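PDB 2JHN: 3-methyladenine dna-glycosylase from Archaeoglobus fulgidus, which belongs to the HhH-GPD superfamily of base excision DNA repair proteins, combining a helical helix-hairpin-helix region with a TATA-box-binding-protein-like domain. Local coordinates for residues E207-L212 against I218-A223; T222-L227 against K261-A266; A125-Q130 against V134-L139; V235-D240 against D276-L281. The protein carries 1 engineered substitution. All coordinates share one frame; numbering follows the deposited sequence.

Interaction 1: E207-L212 against I218-A223. With NA (sodium ion), chain E.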
loop_
_atom_site.group_PDB
_atom_site.type_symbol
_atom_site.label_atom_id
_atom_site.label_comp_id
_atom_site.label_asym_id
_atom_site.label_seq_id
_atom_site.Cartn_x
_atom_site.Cartn_y
_atom_site.Cartn_z
ATOM N N GLU A 207 -5.283 -20.263 0.140
ATOM C CA GLU A 207 -3.910 -20.791 0.049
ATOM C C GLU A 207 -2.859 -19.749 0.508
ATOM O O GLU A 207 -1.891 -20.075 1.217
ATOM C CB GLU A 207 -3.600 -21.199 -1.405
ATOM C CG GLU A 207 -4.464 -22.364 -2.003
ATOM C CD GLU A 207 -5.865 -21.952 -2.500
ATOM O OE1 GLU A 207 -6.258 -20.761 -2.430
ATOM O OE2 GLU A 207 -6.601 -22.858 -2.957
ATOM N N ALA A 208 -3.035 -18.511 0.055
ATOM C CA ALA A 208 -2.138 -17.416 0.453
ATOM C C ALA A 208 -2.268 -17.141 1.958
ATOM O O ALA A 208 -1.258 -16.958 2.626
ATOM C CB ALA A 208 -2.405 -16.175 -0.387
ATOM N N TYR A 209 -3.498 -17.154 2.487
ATOM C CA TYR A 209 -3.726 -16.981 3.934
ATOM C C TYR A 209 -2.999 -18.052 4.757
ATOM O O TYR A 209 -2.352 -17.750 5.756
ATOM C CB TYR A 209 -5.239 -17.000 4.272
ATOM C CG TYR A 209 -5.494 -16.750 5.739
ATOM C CD1 TYR A 209 -5.569 -15.450 6.242
ATOM C CD2 TYR A 209 -5.624 -17.822 6.653
ATOM C CE1 TYR A 209 -5.793 -15.210 7.632
ATOM C CE2 TYR A 209 -5.847 -17.581 8.025
ATOM C CZ TYR A 209 -5.926 -16.277 8.507
ATOM O OH TYR A 209 -6.138 -16.047 9.869
ATOM N N GLU A 210 -3.094 -19.306 4.333
ATOM C CA GLU A 210 -2.449 -20.389 5.080
ATOM C C GLU A 210 -0.927 -20.332 4.968
ATOM O O GLU A 210 -0.226 -20.685 5.906
ATOM C CB GLU A 210 -2.984 -21.758 4.640
ATOM C CG GLU A 210 -4.410 -22.028 5.084
ATOM C CD GLU A 210 -4.561 -22.108 6.604
ATOM O OE1 GLU A 210 -3.694 -22.731 7.261
ATOM O OE2 GLU A 210 -5.556 -21.568 7.139
ATOM N N TYR A 211 -0.414 -19.862 3.834
ATOM C CA TYR A 211 1.022 -19.668 3.700
ATOM C C TYR A 211 1.517 -18.567 4.645
ATOM O O TYR A 211 2.464 -18.777 5.427
ATOM C CB TYR A 211 1.399 -19.380 2.258
ATOM C CG TYR A 211 2.854 -19.006 2.058
ATOM C CD1 TYR A 211 3.852 -19.981 2.063
ATOM C CD2 TYR A 211 3.225 -17.668 1.861
ATOM C CE1 TYR A 211 5.214 -19.630 1.879
ATOM C CE2 TYR A 211 4.549 -17.296 1.674
ATOM C CZ TYR A 211 5.546 -18.292 1.686
ATOM O OH TYR A 211 6.853 -17.933 1.472
ATOM N N LEU A 212 0.855 -17.411 4.607
ATOM C CA LEU A 212 1.296 -16.287 5.450
ATOM C C LEU A 212 1.248 -16.664 6.932
ATOM O O LEU A 212 2.217 -16.476 7.645
ATOM C CB LEU A 212 0.474 -15.018 5.160
ATOM C CG LEU A 212 0.755 -14.482 3.748
ATOM C CD1 LEU A 212 -0.370 -13.538 3.333
ATOM C CD2 LEU A 212 2.114 -13.775 3.754
ATOM N N ILE A 218 3.177 -14.227 12.257
ATOM C CA ILE A 218 2.171 -13.705 11.316
ATOM C C ILE A 218 0.826 -14.338 11.675
ATOM O O ILE A 218 0.637 -15.533 11.473
ATOM C CB ILE A 218 2.513 -13.980 9.854
ATOM C CG1 ILE A 218 3.880 -13.351 9.492
ATOM C CG2 ILE A 218 1.386 -13.437 8.947
ATOM C CD1 ILE A 218 4.274 -13.420 8.015
ATOM N N GLY A 219 -0.097 -13.525 12.173
ATOM C CA GLY A 219 -1.446 -14.016 12.498
ATOM C C GLY A 219 -2.495 -13.468 11.535
ATOM O O GLY A 219 -2.155 -12.985 10.413
ATOM N N ARG A 220 -3.757 -13.521 11.977
ATOM C CA ARG A 220 -4.885 -13.186 11.093
ATOM C C ARG A 220 -4.796 -11.743 10.558
ATOM O O ARG A 220 -4.949 -11.532 9.357
ATOM C CB ARG A 220 -6.217 -13.409 11.801
ATOM C CG ARG A 220 -7.393 -13.051 10.947
ATOM C CD ARG A 220 -8.695 -13.518 11.593
ATOM N NE ARG A 220 -9.712 -13.593 10.552
ATOM C CZ ARG A 220 -10.966 -13.993 10.742
ATOM N NH1 ARG A 220 -11.381 -14.351 11.969
ATOM N NH2 ARG A 220 -11.803 -14.032 9.694
ATOM N N TRP A 221 -4.540 -10.776 11.444
ATOM C CA TRP A 221 -4.526 -9.372 11.049
ATOM C C TRP A 221 -3.438 -9.088 10.015
ATOM O O TRP A 221 -3.735 -8.551 8.959
ATOM C CB TRP A 221 -4.380 -8.434 12.257
ATOM C CG TRP A 221 -4.145 -7.016 11.857
ATOM C CD1 TRP A 221 -4.989 -6.204 11.126
ATOM C CD2 TRP A 221 -2.980 -6.239 12.131
ATOM N NE1 TRP A 221 -4.410 -4.966 10.948
ATOM C CE2 TRP A 221 -3.180 -4.961 11.554
ATOM C CE3 TRP A 221 -1.786 -6.490 12.836
ATOM C CZ2 TRP A 221 -2.219 -3.936 11.640
ATOM C CZ3 TRP A 221 -0.841 -5.466 12.937
ATOM C CH2 TRP A 221 -1.061 -4.207 12.334
ATOM N N THR A 222 -2.198 -9.476 10.306
ATOM C CA THR A 222 -1.096 -9.278 9.357
ATOM C C THR A 222 -1.373 -9.984 8.024
ATOM O O THR A 222 -1.101 -9.424 6.953
ATOM C CB THR A 222 0.208 -9.785 9.959
ATOM O OG1 THR A 222 0.489 -8.991 11.127
ATOM C CG2 THR A 222 1.368 -9.694 8.920
ATOM N N ALA A 223 -1.919 -11.195 8.079
ATOM C CA ALA A 223 -2.134 -11.968 6.844
ATOM C C ALA A 223 -3.232 -11.278 5.991
ATOM O O ALA A 223 -3.071 -11.085 4.758
ATOM C CB ALA A 223 -2.477 -13.456 7.165
HETATM NA NA NA E . 1.439 -17.689 12.300
HETATM O O HOH W 1 1.947 -16.796 14.525
HETATM O O HOH W 2 -0.833 -18.221 13.265
#
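The methyl group of A223 plugs the hollow between Y209 and L212, where helices 205-213 and 220-229 pack together as the two arms of a helix-hairpin-helix motif. A small knob suits this spot, since the CA atoms of L212 and A223 are 5.7 Å apart. A223 CB lies 3.8 Å from Y209 CE1 and 3.9 Å from L212 CB, so it wedges between an aromatic wall and an aliphatic one. Y209 has CG anti to its backbone N (chi1 -177°), which carries the ring across the neighbouring helix until Y209 OH meets R220 CB at 3.3 Å. This is contact with the aliphatic part of the arginine; the guanidinium runs on to a salt bridge with E224. At the hairpin end, I218 supplies the second bump: its CB rests 3.3 Å from L212 O, while I218 CG2 packs against L212 CB. No hydrogen bond crosses between the two segments; they meet by the fit of side chains. G219 follows as the N-cap residue of helix 220-229. A sodium ion sits in the hairpin, bound by the carbonyl oxygens of T213, F215 and I218 and by two waters, with I218 O at 2.5 Å from the metal.

Interaction 2: T222-L227 against K261-A266; sequences TAELVL and KVREIA
A single salt bridge is all that joins the two segments, between E224 of helix 220-229 and R263 of helix 259-270, whose CA atoms are 12.0 Å apart. Only long side chains can close such a gap, and both are charged. Helix 259-270 begins this stretch with K261, which faces elsewhere and pairs along its own helix, K261 NZ lying 3.1 Å from E264 OE1. V262, the next residue, is buried against V243 and V247 of helix 241-251, as a branched apolar side chain should be. R263 then reaches across. Its chain bends at chi3 (-143°), bringing R263 NH2 to 3.2 Å from E224 OE1 with an N-H...O angle of 158°. The oxygen lies in the guanidinium plane, at its edge, and is approached on its syn side, although the two flat groups are turned 62° apart. E264 completes the lysine pair one residue later, and A266, beyond it, offers a small surface to F236. Neither end of the bridge has a single partner: R220 NE also serves E224, and R263 NH2 also binds D239. The two arginines lie close together, and the carboxylates of E224 and D239 probably offset their charge, which would favour an ionised E224 despite its burial.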
loop_
_atom_site.group_PDB
_atom_site.type_symbol
_atom_site.label_atom_id
_atom_site.label_comp_id
_atom_site.label_asym_id
_atom_site.label_seq_id
_atom_site.Cartn_x
_atom_site.Cartn_y
_atom_site.Cartn_z
ATOM N N THR A 222 -2.198 -9.476 10.306
ATOM C CA THR A 222 -1.096 -9.278 9.357
ATOM C C THR A 222 -1.373 -9.984 8.024
ATOM O O THR A 222 -1.101 -9.424 6.953
ATOM C CB THR A 222 0.208 -9.785 9.959
ATOM O OG1 THR A 222 0.489 -8.991 11.127
ATOM C CG2 THR A 222 1.368 -9.694 8.920
ATOM N N ALA A 223 -1.919 -11.195 8.079
ATOM C CA ALA A 223 -2.134 -11.968 6.844
ATOM C C ALA A 223 -3.232 -11.278 5.991
ATOM O O ALA A 223 -3.071 -11.085 4.758
ATOM C CB ALA A 223 -2.477 -13.456 7.165
ATOM N N GLU A 224 -4.325 -10.887 6.643
ATOM C CA GLU A 224 -5.427 -10.200 5.929
ATOM C C GLU A 224 -5.024 -8.825 5.412
ATOM O O GLU A 224 -5.439 -8.441 4.299
ATOM C CB GLU A 224 -6.709 -10.132 6.763
ATOM C CG GLU A 224 -7.269 -11.536 7.071
ATOM C CD GLU A 224 -8.568 -11.514 7.839
ATOM O OE1 GLU A 224 -8.901 -10.455 8.444
ATOM O OE2 GLU A 224 -9.263 -12.573 7.801
ATOM N N LEU A 225 -4.234 -8.096 6.185
ATOM C CA LEU A 225 -3.689 -6.802 5.710
ATOM C C LEU A 225 -2.810 -7.024 4.453
ATOM O O LEU A 225 -2.985 -6.352 3.434
ATOM C CB LEU A 225 -2.895 -6.111 6.824
ATOM C CG LEU A 225 -2.483 -4.660 6.652
ATOM C CD1 LEU A 225 -3.773 -3.808 6.586
ATOM C CD2 LEU A 225 -1.619 -4.278 7.882
ATOM N N VAL A 226 -1.915 -8.005 4.504
ATOM C CA VAL A 226 -1.071 -8.331 3.315
ATOM C C VAL A 226 -1.942 -8.673 2.120
ATOM O O VAL A 226 -1.741 -8.134 1.028
ATOM C CB VAL A 226 -0.080 -9.465 3.613
ATOM C CG1 VAL A 226 0.536 -10.042 2.295
ATOM C CG2 VAL A 226 1.025 -8.957 4.572
ATOM N N LEU A 227 -2.913 -9.568 2.326
ATOM C CA LEU A 227 -3.784 -10.012 1.264
ATOM C C LEU A 227 -4.450 -8.826 0.536
ATOM O O LEU A 227 -4.491 -8.788 -0.684
ATOM C CB LEU A 227 -4.854 -10.972 1.809
ATOM C CG LEU A 227 -4.318 -12.432 1.876
ATOM C CD1 LEU A 227 -5.130 -13.260 2.841
ATOM C CD2 LEU A 227 -4.401 -13.042 0.482
ATOM N N LYS A 261 -18.407 -8.030 14.099
ATOM C CA LYS A 261 -19.497 -7.153 13.650
ATOM C C LYS A 261 -19.074 -6.349 12.400
ATOM O O LYS A 261 -19.854 -6.170 11.448
ATOM C CB LYS A 261 -19.882 -6.194 14.781
ATOM C CG LYS A 261 -21.151 -5.385 14.494
ATOM C CD LYS A 261 -22.379 -6.315 14.545
ATOM C CE LYS A 261 -23.566 -5.731 13.819
ATOM N NZ LYS A 261 -24.782 -6.570 14.077
ATOM N N VAL A 262 -17.832 -5.870 12.417
ATOM C CA VAL A 262 -17.264 -5.182 11.258
ATOM C C VAL A 262 -17.203 -6.099 10.035
ATOM O O VAL A 262 -17.566 -5.689 8.941
ATOM C CB VAL A 262 -15.897 -4.582 11.570
ATOM C CG1 VAL A 262 -15.188 -4.094 10.283
ATOM C CG2 VAL A 262 -16.032 -3.461 12.575
ATOM N N ARG A 263 -16.752 -7.342 10.228
ATOM C CA ARG A 263 -16.812 -8.343 9.167
ATOM C C ARG A 263 -18.193 -8.552 8.586
ATOM O O ARG A 263 -18.348 -8.753 7.378
ATOM C CB ARG A 263 -16.279 -9.688 9.679
ATOM C CG ARG A 263 -14.981 -10.062 9.074
ATOM C CD ARG A 263 -14.411 -11.308 9.686
ATOM N NE ARG A 263 -12.974 -11.131 9.759
ATOM C CZ ARG A 263 -12.291 -10.924 10.881
ATOM N NH1 ARG A 263 -12.905 -10.897 12.061
ATOM N NH2 ARG A 263 -10.977 -10.758 10.814
ATOM N N GLU A 264 -19.196 -8.534 9.467
ATOM C CA GLU A 264 -20.584 -8.733 9.091
ATOM C C GLU A 264 -21.053 -7.567 8.210
ATOM O O GLU A 264 -21.627 -7.801 7.146
ATOM C CB GLU A 264 -21.440 -8.904 10.363
ATOM C CG GLU A 264 -22.937 -9.088 10.157
ATOM C CD GLU A 264 -23.760 -8.641 11.368
ATOM O OE1 GLU A 264 -23.353 -8.898 12.527
ATOM O OE2 GLU A 264 -24.817 -8.011 11.156
ATOM N N ILE A 265 -20.775 -6.337 8.645
ATOM C CA ILE A 265 -21.000 -5.112 7.851
ATOM C C ILE A 265 -20.346 -5.147 6.459
ATOM O O ILE A 265 -20.996 -4.857 5.442
ATOM C CB ILE A 265 -20.563 -3.818 8.623
ATOM C CG1 ILE A 265 -21.713 -3.304 9.483
ATOM C CG2 ILE A 265 -20.125 -2.683 7.643
ATOM C CD1 ILE A 265 -23.012 -3.015 8.680
ATOM N N ALA A 266 -19.058 -5.492 6.413
ATOM C CA ALA A 266 -18.366 -5.605 5.125
ATOM C C ALA A 266 -19.024 -6.615 4.191
ATOM O O ALA A 266 -19.190 -6.351 2.994
ATOM C CB ALA A 266 -16.891 -5.951 5.341
#

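Interaction 3: A125-Q130 against V134-L139; sequences AIIQQQ and VVAEKL
I127 sets its CG1 branch anti to the carbonyl carbon (chi1 -66°), which swings the other branch, the methyl CG2, out toward helix 133-147. Q128, next in the chain, has CG broadly anti to its backbone N (chi1 -151°), and the extended chain beyond runs past A136. The CG2 of I127 settles between A136 and L139, residues three apart and so on the same side of their helix: I127 CG2 is 3.9 Å from L139 CB and 4.0 Å from A136 CB, and it also rests on the backbone, 3.6 Å from A136 O. A136 itself points toward the preceding segment, its CB 3.9 Å from Q128 CA and 4.0 Å from Q128 CG. Alanine suits this position because the CA atoms of Q128 and A136 are 5.1 Å apart and its methyl is all that has to be placed between them. Isoleucine suits its own, since a beta-branched side chain can present CG2 to helix 133-147 while the residue also packs on I188 of helix 182-192. The short link from helix 118-127 to helix 133-147 turns through Q130, whose phi is positive (68°). At the end of helix 118-127 and in the link, K184 NZ bonds to I127 O and Q129 O. Q128, for its part, goes on to touch W221 and L225 of helix 220-229. Between the two segments no hydrogen bond or ion pair forms, so this joint of consecutive helices depends on methyl and methylene packing, which is close-range and places no demand on bond direction.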
loop_
_atom_site.group_PDB
_atom_site.type_symbol
_atom_site.label_atom_id
_atom_site.label_comp_id
_atom_site.label_asym_id
_atom_site.label_seq_id
_atom_site.Cartn_x
_atom_site.Cartn_y
_atom_site.Cartn_z
ATOM N N ALA A 125 4.205 -4.901 6.506
ATOM C CA ALA A 125 3.115 -5.345 7.382
ATOM C C ALA A 125 3.659 -5.820 8.750
ATOM O O ALA A 125 3.068 -5.550 9.794
ATOM C CB ALA A 125 2.252 -6.443 6.697
ATOM N N ILE A 126 4.798 -6.505 8.710
ATOM C CA ILE A 126 5.474 -6.966 9.891
ATOM C C ILE A 126 5.996 -5.787 10.724
ATOM O O ILE A 126 5.786 -5.738 11.949
ATOM C CB ILE A 126 6.637 -7.913 9.518
ATOM C CG1 ILE A 126 6.108 -9.248 8.979
ATOM C CG2 ILE A 126 7.554 -8.161 10.770
ATOM C CD1 ILE A 126 7.202 -10.088 8.300
ATOM N N ILE A 127 6.665 -4.845 10.049
ATOM C CA ILE A 127 7.140 -3.607 10.706
ATOM C C ILE A 127 6.032 -2.900 11.493
ATOM O O ILE A 127 6.239 -2.471 12.642
ATOM C CB ILE A 127 7.834 -2.659 9.696
ATOM C CG1 ILE A 127 9.142 -3.306 9.177
ATOM C CG2 ILE A 127 8.071 -1.238 10.304
ATOM C CD1 ILE A 127 9.779 -2.559 7.997
ATOM N N GLN A 128 4.852 -2.814 10.895
ATOM C CA GLN A 128 3.702 -2.175 11.517
ATOM C C GLN A 128 3.110 -2.854 12.773
ATOM O O GLN A 128 2.329 -2.236 13.484
ATOM C CB GLN A 128 2.620 -2.003 10.465
ATOM C CG GLN A 128 1.701 -0.825 10.699
ATOM C CD GLN A 128 0.481 -0.932 9.848
ATOM O OE1 GLN A 128 0.565 -1.268 8.658
ATOM N NE2 GLN A 128 -0.680 -0.670 10.450
ATOM N N GLN A 129 3.471 -4.105 13.039
ATOM C CA GLN A 129 2.914 -4.849 14.185
ATOM C C GLN A 129 3.095 -4.074 15.511
ATOM O O GLN A 129 4.209 -3.685 15.867
ATOM C CB GLN A 129 3.495 -6.281 14.267
ATOM C CG GLN A 129 3.117 -7.160 13.045
ATOM C CD GLN A 129 3.666 -8.593 13.060
ATOM O OE1 GLN A 129 4.667 -8.905 13.719
ATOM N NE2 GLN A 129 3.004 -9.472 12.323
ATOM N N GLN A 130 1.974 -3.813 16.187
ATOM C CA GLN A 130 1.932 -3.180 17.536
ATOM C C GLN A 130 2.379 -1.709 17.593
ATOM O O GLN A 130 2.592 -1.171 18.682
ATOM C CB GLN A 130 2.711 -4.007 18.587
ATOM C CG GLN A 130 2.096 -5.355 18.950
ATOM C CD GLN A 130 2.574 -6.466 18.037
ATOM O OE1 GLN A 130 3.785 -6.640 17.830
ATOM N NE2 GLN A 130 1.634 -7.219 17.474
ATOM N N VAL A 134 2.669 5.895 11.199
ATOM C CA VAL A 134 3.727 6.916 11.102
ATOM C C VAL A 134 5.091 6.411 11.622
ATOM O O VAL A 134 6.118 6.622 10.967
ATOM C CB VAL A 134 3.351 8.252 11.825
ATOM C CG1 VAL A 134 4.581 9.164 11.968
ATOM C CG2 VAL A 134 2.254 8.984 11.074
ATOM N N VAL A 135 5.104 5.773 12.796
ATOM C CA VAL A 135 6.351 5.168 13.347
ATOM C C VAL A 135 6.892 4.055 12.412
ATOM O O VAL A 135 8.109 3.939 12.191
ATOM C CB VAL A 135 6.155 4.637 14.818
ATOM C CG1 VAL A 135 7.310 3.740 15.261
ATOM C CG2 VAL A 135 5.983 5.800 15.814
ATOM N N ALA A 136 5.980 3.259 11.852
ATOM C CA ALA A 136 6.329 2.182 10.917
ATOM C C ALA A 136 7.008 2.728 9.668
ATOM O O ALA A 136 7.994 2.173 9.204
ATOM C CB ALA A 136 5.087 1.374 10.527
ATOM N N GLU A 137 6.464 3.814 9.126
ATOM C CA GLU A 137 7.014 4.447 7.930
ATOM C C GLU A 137 8.414 5.058 8.149
ATOM O O GLU A 137 9.265 5.027 7.256
ATOM C CB GLU A 137 6.026 5.480 7.396
ATOM C CG GLU A 137 4.729 4.843 6.853
ATOM C CD GLU A 137 4.925 4.188 5.488
ATOM O OE1 GLU A 137 5.338 3.002 5.444
ATOM O OE2 GLU A 137 4.660 4.865 4.459
ATOM N N LYS A 138 8.647 5.615 9.340
ATOM C CA LYS A 138 9.991 6.099 9.684
ATOM C C LYS A 138 10.986 4.948 9.750
ATOM O O LYS A 138 12.126 5.093 9.311
ATOM C CB LYS A 138 9.980 6.876 11.010
ATOM C CG LYS A 138 9.298 8.214 10.885
ATOM C CD LYS A 138 9.350 8.983 12.192
ATOM C CE LYS A 138 8.503 10.233 12.069
ATOM N NZ LYS A 138 8.860 11.219 13.131
ATOM N N LEU A 139 10.550 3.805 10.285
ATOM C CA LEU A 139 11.380 2.603 10.308
ATOM C C LEU A 139 11.687 2.137 8.883
ATOM O O LEU A 139 12.839 1.815 8.570
ATOM C CB LEU A 139 10.735 1.492 11.131
ATOM C CG LEU A 139 10.936 1.639 12.641
ATOM C CD1 LEU A 139 10.005 0.742 13.436
ATOM C CD2 LEU A 139 12.399 1.346 13.009
#

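Interaction 4: V235-D240 against D276-L281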
loop_
_atom_site.group_PDB
_atom_site.type_symbol
_atom_site.label_atom_id
_atom_site.label_comp_id
_atom_site.label_asym_id
_atom_site.label_seq_id
_atom_site.Cartn_x
_atom_site.Cartn_y
_atom_site.Cartn_z
ATOM N N VAL A 235 -10.010 -9.314 0.621
ATOM C CA VAL A 235 -10.039 -9.886 1.949
ATOM C C VAL A 235 -10.093 -8.689 2.890
ATOM O O VAL A 235 -9.302 -7.747 2.763
ATOM C CB VAL A 235 -8.796 -10.777 2.179
ATOM C CG1 VAL A 235 -8.686 -11.230 3.615
ATOM C CG2 VAL A 235 -8.847 -11.992 1.227
ATOM N N PHE A 236 -11.047 -8.676 3.799
ATOM C CA PHE A 236 -11.272 -7.438 4.536
ATOM C C PHE A 236 -10.721 -7.599 5.944
ATOM O O PHE A 236 -11.241 -8.426 6.710
ATOM C CB PHE A 236 -12.763 -7.070 4.536
ATOM C CG PHE A 236 -13.044 -5.677 5.060
ATOM C CD1 PHE A 236 -12.851 -4.554 4.233
ATOM C CD2 PHE A 236 -13.500 -5.495 6.363
ATOM C CE1 PHE A 236 -13.116 -3.245 4.716
ATOM C CE2 PHE A 236 -13.764 -4.215 6.876
ATOM C CZ PHE A 236 -13.572 -3.080 6.034
ATOM N N PRO A 237 -9.664 -6.824 6.290
ATOM C CA PRO A 237 -8.952 -6.981 7.578
ATOM C C PRO A 237 -9.653 -6.333 8.780
ATOM O O PRO A 237 -9.257 -5.253 9.260
ATOM C CB PRO A 237 -7.591 -6.332 7.304
ATOM C CG PRO A 237 -7.916 -5.229 6.314
ATOM C CD PRO A 237 -9.083 -5.733 5.471
ATOM N N ALA A 238 -10.664 -7.025 9.275
ATOM C CA ALA A 238 -11.583 -6.468 10.274
ATOM C C ALA A 238 -10.968 -6.281 11.672
ATOM O O ALA A 238 -11.477 -5.482 12.483
ATOM C CB ALA A 238 -12.854 -7.349 10.325
ATOM N N ASP A 239 -9.890 -7.012 11.975
ATOM C CA ASP A 239 -9.172 -6.821 13.250
ATOM C C ASP A 239 -8.397 -5.503 13.305
ATOM O O ASP A 239 -7.992 -5.072 14.372
ATOM C CB ASP A 239 -8.233 -8.001 13.573
ATOM C CG ASP A 239 -8.977 -9.307 13.714
ATOM O OD1 ASP A 239 -9.707 -9.464 14.727
ATOM O OD2 ASP A 239 -8.854 -10.167 12.800
ATOM N N ASP A 240 -8.182 -4.859 12.155
ATOM C CA ASP A 240 -7.419 -3.614 12.144
ATOM C C ASP A 240 -8.165 -2.562 12.996
ATOM O O ASP A 240 -9.359 -2.316 12.779
ATOM C CB ASP A 240 -7.191 -3.141 10.689
ATOM C CG ASP A 240 -6.211 -1.976 10.606
ATOM O OD1 ASP A 240 -5.014 -2.211 10.305
ATOM O OD2 ASP A 240 -6.639 -0.830 10.869
ATOM N N ASP A 276 -11.472 -1.720 -2.150
ATOM C CA ASP A 276 -11.456 -0.300 -2.498
ATOM C C ASP A 276 -11.976 0.526 -1.332
ATOM O O ASP A 276 -11.382 1.535 -0.920
ATOM C CB ASP A 276 -12.365 -0.081 -3.723
ATOM C CG ASP A 276 -11.893 -0.837 -4.925
ATOM O OD1 ASP A 276 -10.918 -0.389 -5.559
ATOM O OD2 ASP A 276 -12.509 -1.887 -5.255
ATOM N N ILE A 277 -13.091 0.084 -0.764
ATOM C CA ILE A 277 -13.658 0.797 0.396
ATOM C C ILE A 277 -12.685 0.839 1.586
ATOM O O ILE A 277 -12.636 1.804 2.339
ATOM C CB ILE A 277 -15.045 0.187 0.783
ATOM C CG1 ILE A 277 -16.027 0.421 -0.377
ATOM C CG2 ILE A 277 -15.555 0.739 2.145
ATOM C CD1 ILE A 277 -17.285 -0.487 -0.321
ATOM N N LEU A 278 -11.897 -0.216 1.758
ATOM C CA LEU A 278 -10.896 -0.234 2.795
ATOM C C LEU A 278 -9.955 0.988 2.738
ATOM O O LEU A 278 -9.633 1.576 3.777
ATOM C CB LEU A 278 -10.066 -1.519 2.648
ATOM C CG LEU A 278 -8.848 -1.675 3.563
ATOM C CD1 LEU A 278 -9.245 -1.757 5.027
ATOM C CD2 LEU A 278 -8.043 -2.880 3.133
ATOM N N PHE A 279 -9.515 1.367 1.537
ATOM C CA PHE A 279 -8.635 2.544 1.387
ATOM C C PHE A 279 -9.355 3.867 1.776
ATOM O O PHE A 279 -8.740 4.753 2.391
ATOM C CB PHE A 279 -8.062 2.631 -0.029
ATOM C CG PHE A 279 -6.869 1.711 -0.275
ATOM C CD1 PHE A 279 -6.916 0.357 0.048
ATOM C CD2 PHE A 279 -5.690 2.222 -0.858
ATOM C CE1 PHE A 279 -5.808 -0.500 -0.207
ATOM C CE2 PHE A 279 -4.587 1.378 -1.123
ATOM C CZ PHE A 279 -4.646 0.016 -0.788
ATOM N N TYR A 280 -10.636 3.973 1.411
ATOM C CA TYR A 280 -11.494 5.101 1.877
ATOM C C TYR A 280 -11.625 5.118 3.408
ATOM O O TYR A 280 -11.623 6.193 4.000
ATOM C CB TYR A 280 -12.888 5.060 1.216
ATOM C CG TYR A 280 -12.865 5.492 -0.256
ATOM C CD1 TYR A 280 -12.488 4.592 -1.248
ATOM C CD2 TYR A 280 -13.210 6.810 -0.637
ATOM C CE1 TYR A 280 -12.429 4.971 -2.612
ATOM C CE2 TYR A 280 -13.195 7.199 -2.007
ATOM C CZ TYR A 280 -12.792 6.273 -2.981
ATOM O OH TYR A 280 -12.738 6.628 -4.297
ATOM N N LEU A 281 -11.725 3.939 4.037
ATOM C CA LEU A 281 -11.797 3.834 5.508
ATOM C C LEU A 281 -10.462 4.265 6.159
ATOM O O LEU A 281 -10.470 4.927 7.198
ATOM C CB LEU A 281 -12.200 2.422 5.957
ATOM C CG LEU A 281 -13.600 1.948 5.556
ATOM C CD1 LEU A 281 -13.810 0.490 5.939
ATOM C CD2 LEU A 281 -14.723 2.828 6.178
#
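F236 and P237 meet L278 and L281 of helix 274-287 from a segment that is neither helix nor strand, and P237 has a double part in its folding. It is the centre of an inverse gamma turn, closed by a weak bond from A238 N to F236 O, and also the first residue of a type I beta turn ending at D240. The proline ring suits such a bend because it restricts the backbone, and its apolar edge can still pack. L278 approaches the CG–CD edge of the P237 ring: P237 CD is 3.8 Å from L278 CD2, and P237 CG is 3.9 Å from L278 CD1, so both methyls of L278 lie against that edge. L278 holds CG anti to its backbone N (chi1 174°), pushing that forked end toward the turn. F236 works beside it. Its ring receives L281 at the edge, in plane, with F236 CZ 3.6 Å from L281 CD1, while L278 CB lies obliquely at 4.1 Å from F236 CE1. V262 of helix 259-270 and V243 of helix 241-251 also pack on the F236 side chain, and F270 meets its ring edge-to-face, so the phenylalanine lies among helices 241-251, 259-270 and 274-287. Beyond the turn, D240 caps helix 241-251 through OD2 to V243 N, while its OD1 takes a bond from W221 NE1. A helix-hairpin-helix followed by a Gly/Pro-rich loop and an aspartate gives the HhH-GPD superfamily its name; P237 and probably D240 fit that pattern.

Interactions 1 and 4 are buried and apolar, whereas interactions 2 and 3 are only partly buried and differ sharply: 2 rests on charge, 3 on aliphatic packing. Helix 220-229 serves both interaction 1 and interaction 2, which share T222 and A223, one face packing on helix 205-213 while E224 reaches helix 259-270. Interaction 3, earlier in the chain, joins them through Q129 NE2, 2.8 Å from T222 OG1. Interactions 2 and 4 have centres about 6 Å apart, and their helices 259-270 and 274-287 follow each other in the chain. Polar bonds and packing both join neighbouring contacts, although interactions 3 and 4 do not touch, while close-packed carbon fills interactions 1, 3 and 4 themselves.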